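Local coordinates for phosphotriesterase family protein (Listeria monocytogenes serotype 4b str. H7858, PDB 3PNZ), which probably hydrolyses phosphorylated sugar lactones, as a zinc-dependent lactonase of the amidohydrolase fold, at residues F99-K104 against P164-T169; P107-I112 against E117-W122. One frame throughout, in Å; residues are numbered along the deposited sequence.

Interaction 1 of 2, residues F99-K104 against P164-T169; sequences FLWDGK and PLEEKT
Trp101 carries this contact, driving the benzo end of its indole against the first turns of helix 164-180. Leu165 CB lies 4.1 Å from Trp101 CZ3, near the ring plane, so the methylene meets an edge. The Thr169 side chain points back against the indole, its CG2 3.6 Å from Trp101 CH2, in an oblique approach. Across the ring plane from that methyl, Glu166 CA lies 4.4 Å from Trp101 CH2.

Polar bonding does not cross between 99-104 and 164-169; it is settled within the helix or beyond the two segments. Thr169 OG1 bonds to Glu166 O at 2.7 Å, tilted 19° from the carbonyl plane. With chi1 at 66°, that hydroxyl sits between the backbone N and the carbonyl carbon while CG2 turns to the indole. Trp101 NE1 bonds to Asp70, and the carboxylate of Glu166 is taken by Ser98 and the backbone of Thr163. Tyr119 and Ile123 of helix 119-124 also pack on Trp101.

The chemistry implies an indole whose direction is probably set by its N-H bond to Asp70 and whose benzo end is held by van der Waals packing, joining the loop after strand 88-92 to a TIM-barrel helix; the Trp101 side chain itself lies about 11 Å from a zinc ion.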
# COMPACT_ATOMS: atom_id res chain seq x y z
N PHE A 99 16.46 -1.51 0.45
CA PHE A 99 17.30 -2.04 -0.62
C PHE A 99 17.14 -1.22 -1.91
O PHE A 99 18.07 -1.13 -2.71
CB PHE A 99 17.12 -3.56 -0.84
CG PHE A 99 15.92 -3.95 -1.69
CD1 PHE A 99 15.92 -3.74 -3.06
CD2 PHE A 99 14.83 -4.60 -1.12
CE1 PHE A 99 14.83 -4.12 -3.85
CE2 PHE A 99 13.74 -4.98 -1.90
CZ PHE A 99 13.74 -4.75 -3.26
N LEU A 100 15.98 -0.59 -2.07
CA LEU A 100 15.74 0.28 -3.23
C LEU A 100 16.60 1.54 -3.20
O LEU A 100 16.75 2.22 -4.22
CB LEU A 100 14.28 0.73 -3.26
CG LEU A 100 13.23 -0.36 -3.46
CD1 LEU A 100 11.85 0.24 -3.22
CD2 LEU A 100 13.36 -0.95 -4.86
N TRP A 101 17.15 1.87 -2.04
CA TRP A 101 17.78 3.18 -1.86
C TRP A 101 19.12 3.31 -2.58
O TRP A 101 19.71 4.39 -2.62
CB TRP A 101 17.92 3.51 -0.37
CG TRP A 101 16.58 3.59 0.29
CD1 TRP A 101 15.36 3.61 -0.33
CD2 TRP A 101 16.32 3.66 1.70
NE1 TRP A 101 14.35 3.68 0.61
CE2 TRP A 101 14.91 3.71 1.86
CE3 TRP A 101 17.13 3.68 2.83
CZ2 TRP A 101 14.31 3.78 3.11
CZ3 TRP A 101 16.52 3.76 4.08
CH2 TRP A 101 15.13 3.81 4.21
N ASP A 102 19.59 2.21 -3.16
CA ASP A 102 20.80 2.25 -3.98
C ASP A 102 20.51 2.98 -5.29
O ASP A 102 21.43 3.48 -5.94
CB ASP A 102 21.31 0.84 -4.25
CG ASP A 102 22.57 0.82 -5.10
OD1 ASP A 102 23.64 1.23 -4.59
OD2 ASP A 102 22.49 0.40 -6.28
N GLY A 103 19.24 3.02 -5.66
CA GLY A 103 18.81 3.65 -6.90
C GLY A 103 19.17 5.12 -6.99
O GLY A 103 19.23 5.82 -5.97
N LYS A 104 19.40 5.59 -8.21
CA LYS A 104 19.72 6.99 -8.44
C LYS A 104 18.50 7.91 -8.34
O LYS A 104 17.40 7.56 -8.78
CB LYS A 104 20.41 7.17 -9.80
CG LYS A 104 21.83 6.65 -9.82
CD LYS A 104 22.46 6.82 -11.19
CE LYS A 104 23.91 6.37 -11.19
NZ LYS A 104 24.54 6.54 -12.54
N PRO A 164 19.24 0.92 11.33
CA PRO A 164 19.21 2.30 11.83
C PRO A 164 18.56 3.28 10.86
O PRO A 164 17.76 4.10 11.30
CB PRO A 164 20.69 2.63 12.05
CG PRO A 164 21.29 1.30 12.43
CD PRO A 164 20.56 0.29 11.57
N LEU A 165 18.87 3.20 9.57
CA LEU A 165 18.30 4.15 8.62
C LEU A 165 16.81 3.89 8.43
O LEU A 165 16.02 4.82 8.28
CB LEU A 165 19.01 4.11 7.26
CG LEU A 165 20.31 4.89 7.15
CD1 LEU A 165 20.87 4.77 5.73
CD2 LEU A 165 20.09 6.35 7.51
N GLU A 166 16.42 2.62 8.44
CA GLU A 166 15.01 2.29 8.32
C GLU A 166 14.26 2.87 9.51
O GLU A 166 13.19 3.46 9.35
CB GLU A 166 14.79 0.78 8.23
CG GLU A 166 15.08 0.20 6.84
CD GLU A 166 15.27 -1.31 6.84
OE1 GLU A 166 15.21 -1.94 7.91
OE2 GLU A 166 15.48 -1.87 5.75
N GLU A 167 14.82 2.69 10.70
CA GLU A 167 14.22 3.22 11.91
C GLU A 167 14.05 4.73 11.85
O GLU A 167 13.02 5.27 12.28
CB GLU A 167 15.08 2.86 13.13
CG GLU A 167 14.58 3.44 14.42
CD GLU A 167 15.45 3.08 15.60
OE1 GLU A 167 16.15 2.05 15.53
OE2 GLU A 167 15.45 3.83 16.60
N LYS A 168 15.07 5.41 11.33
CA LYS A 168 15.01 6.85 11.10
C LYS A 168 13.79 7.21 10.25
O LYS A 168 13.06 8.16 10.58
CB LYS A 168 16.29 7.31 10.41
CG LYS A 168 16.39 8.82 10.16
CD LYS A 168 17.65 9.12 9.33
CE LYS A 168 18.15 10.54 9.52
NZ LYS A 168 19.44 10.75 8.79
N THR A 169 13.56 6.48 9.16
CA THR A 169 12.40 6.76 8.32
C THR A 169 11.07 6.46 9.03
O THR A 169 10.08 7.15 8.81
CB THR A 169 12.43 6.07 6.93
OG1 THR A 169 12.36 4.65 7.09
CG2 THR A 169 13.70 6.45 6.17

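Interaction 2 of 2, residues P107-I112 against E117-W122; sequences PELKPI and ETYYEW
Leu109 and Tyr119 make the apolar touch between 107-112 and 117-122, their side chains crossing at about a right angle. One methyl does the work: Leu109 CD1 lies 3.9 Å from Tyr119 OH and 4.3 Å from Tyr119 CE1, reaching the phenol end of the ring obliquely. With CG anti to the carbonyl carbon (chi1 -63°), the Tyr119 ring is sent out toward Leu109. The backbones stay well apart, and the tyrosine crosses the gap with the length of its ring.

Nearer the surface, a second pair faces across the same gap. Lys110 NZ stands 4.4 Å from Glu117 OE1, too far for a salt bridge, although the opposite charges should still attract through space. The lysine has a further weak, long ion pair with Asp115, in the connection between the two segments.

Behind this first shell lies the start of helix 119-124. Thr118 occupies its N-cap, where OG1 accepts from Glu121 N at 3.1 Å. Separately, Glu121 OE2 takes the N-H of Glu117, the residue before the N-cap, at 2.7 Å and almost straight at 168°. Together these two bonds hold the backbone that presents both Glu117 and Tyr119. Farther out, Tyr119 OH has a weak hydrogen bond to Val69 O, and Leu109 also touches Glu144.

Between 107-112 and 117-122, the direct side-chain contact is therefore one methyl on a phenol end and a loose charge attraction, at the barrel's periphery. No hydrogen bond spans the pair, and the precise polar geometry is spent on starting the second helix, from which the tyrosine reaches across.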
# COMPACT_ATOMS: atom_id res chain seq x y z
N PRO A 107 16.24 13.47 -11.92
CA PRO A 107 16.46 14.92 -11.99
C PRO A 107 15.30 15.71 -11.39
O PRO A 107 15.54 16.74 -10.75
CB PRO A 107 16.55 15.19 -13.49
CG PRO A 107 16.98 13.89 -14.09
CD PRO A 107 16.33 12.83 -13.25
N GLU A 108 14.08 15.23 -11.59
CA GLU A 108 12.89 15.94 -11.12
C GLU A 108 12.80 16.03 -9.60
O GLU A 108 12.11 16.90 -9.07
CB GLU A 108 11.62 15.28 -11.66
CG GLU A 108 11.45 15.37 -13.18
CD GLU A 108 12.18 14.26 -13.93
OE1 GLU A 108 12.89 13.46 -13.28
OE2 GLU A 108 12.03 14.19 -15.17
N LEU A 109 13.48 15.14 -8.89
CA LEU A 109 13.41 15.11 -7.44
C LEU A 109 14.40 16.05 -6.78
O LEU A 109 14.22 16.45 -5.63
CB LEU A 109 13.64 13.69 -6.91
CG LEU A 109 12.52 12.68 -7.14
CD1 LEU A 109 12.94 11.31 -6.63
CD2 LEU A 109 11.25 13.14 -6.45
N LYS A 110 15.47 16.39 -7.49
CA LYS A 110 16.56 17.14 -6.87
C LYS A 110 16.16 18.52 -6.35
O LYS A 110 16.62 18.93 -5.28
CB LYS A 110 17.78 17.20 -7.80
CG LYS A 110 18.30 15.82 -8.16
CD LYS A 110 19.78 15.81 -8.51
CE LYS A 110 20.26 14.37 -8.69
NZ LYS A 110 21.71 14.27 -8.97
N PRO A 111 15.30 19.24 -7.09
CA PRO A 111 14.79 20.51 -6.58
C PRO A 111 13.99 20.34 -5.29
O PRO A 111 13.89 21.27 -4.49
CB PRO A 111 13.88 21.01 -7.70
CG PRO A 111 14.39 20.35 -8.93
CD PRO A 111 14.88 19.00 -8.48
N ILE A 112 13.40 19.16 -5.10
CA ILE A 112 12.56 18.91 -3.93
C ILE A 112 13.36 18.32 -2.78
O ILE A 112 13.26 18.77 -1.63
CB ILE A 112 11.41 17.94 -4.27
CG1 ILE A 112 10.57 18.51 -5.42
CG2 ILE A 112 10.55 17.68 -3.04
CD1 ILE A 112 9.66 17.48 -6.07
N GLU A 117 22.95 11.93 -4.97
CA GLU A 117 23.10 10.93 -6.03
C GLU A 117 22.07 9.81 -5.90
O GLU A 117 21.39 9.47 -6.86
CB GLU A 117 24.52 10.35 -6.01
CG GLU A 117 24.84 9.43 -7.18
CD GLU A 117 24.83 10.17 -8.51
OE1 GLU A 117 25.05 11.40 -8.51
OE2 GLU A 117 24.61 9.52 -9.56
N THR A 118 21.97 9.26 -4.69
CA THR A 118 21.09 8.12 -4.43
C THR A 118 20.18 8.41 -3.24
O THR A 118 20.40 9.35 -2.48
CB THR A 118 21.92 6.88 -4.06
OG1 THR A 118 22.63 7.13 -2.85
CG2 THR A 118 22.92 6.55 -5.18
N TYR A 119 19.14 7.59 -3.07
CA TYR A 119 18.27 7.74 -1.91
C TYR A 119 19.04 7.49 -0.62
O TYR A 119 18.76 8.12 0.40
CB TYR A 119 17.11 6.76 -1.98
CG TYR A 119 16.19 6.96 -3.15
CD1 TYR A 119 15.15 7.88 -3.09
CD2 TYR A 119 16.34 6.20 -4.30
CE1 TYR A 119 14.30 8.05 -4.16
CE2 TYR A 119 15.49 6.37 -5.38
CZ TYR A 119 14.47 7.29 -5.30
OH TYR A 119 13.62 7.45 -6.37
N TYR A 120 19.97 6.55 -0.65
CA TYR A 120 20.79 6.28 0.53
C TYR A 120 21.51 7.55 0.95
O TYR A 120 21.54 7.90 2.13
CB TYR A 120 21.83 5.19 0.26
CG TYR A 120 21.41 3.77 0.64
CD1 TYR A 120 21.44 2.75 -0.30
CD2 TYR A 120 21.02 3.46 1.94
CE1 TYR A 120 21.08 1.45 0.03
CE2 TYR A 120 20.65 2.16 2.29
CZ TYR A 120 20.68 1.16 1.33
OH TYR A 120 20.33 -0.13 1.66
N GLU A 121 22.11 8.25 -0.01
CA GLU A 121 22.87 9.45 0.32
C GLU A 121 21.94 10.49 0.92
O GLU A 121 22.26 11.11 1.94
CB GLU A 121 23.59 10.01 -0.91
CG GLU A 121 24.52 11.17 -0.55
CD GLU A 121 25.20 11.80 -1.76
OE1 GLU A 121 26.37 12.23 -1.62
OE2 GLU A 121 24.58 11.86 -2.84
N TRP A 122 20.79 10.68 0.29
CA TRP A 122 19.78 11.61 0.77
C TRP A 122 19.37 11.31 2.21
O TRP A 122 19.44 12.16 3.08
CB TRP A 122 18.56 11.58 -0.15
CG TRP A 122 17.32 12.23 0.39
CD1 TRP A 122 17.23 13.43 1.05
CD2 TRP A 122 15.98 11.74 0.29
NE1 TRP A 122 15.92 13.70 1.37
CE2 TRP A 122 15.13 12.67 0.92
CE3 TRP A 122 15.41 10.58 -0.26
CZ2 TRP A 122 13.75 12.49 1.00
CZ3 TRP A 122 14.04 10.40 -0.17
CH2 TRP A 122 13.22 11.36 0.45

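In the fold
Interaction 2 is nested along the chain within the loop closed by interaction 1, and their centres lie about 12 Å apart. Helix 119-124 is the element they share: it contributes one side of the 117-122 contact and also packs against the indole at the heart of the other. A probable backbone hydrogen bond, Trp101 O to Tyr120 N at 2.9 Å, ties the two directly. Depth separates their chemistry. Interaction 1 is buried and apolar across its interface, whereas interaction 2, farther from the chain's centre, is only partly buried and pairs an apolar touch with distant charges at its outer edge. Packing thus gives way to diffuse electrostatics toward the surface.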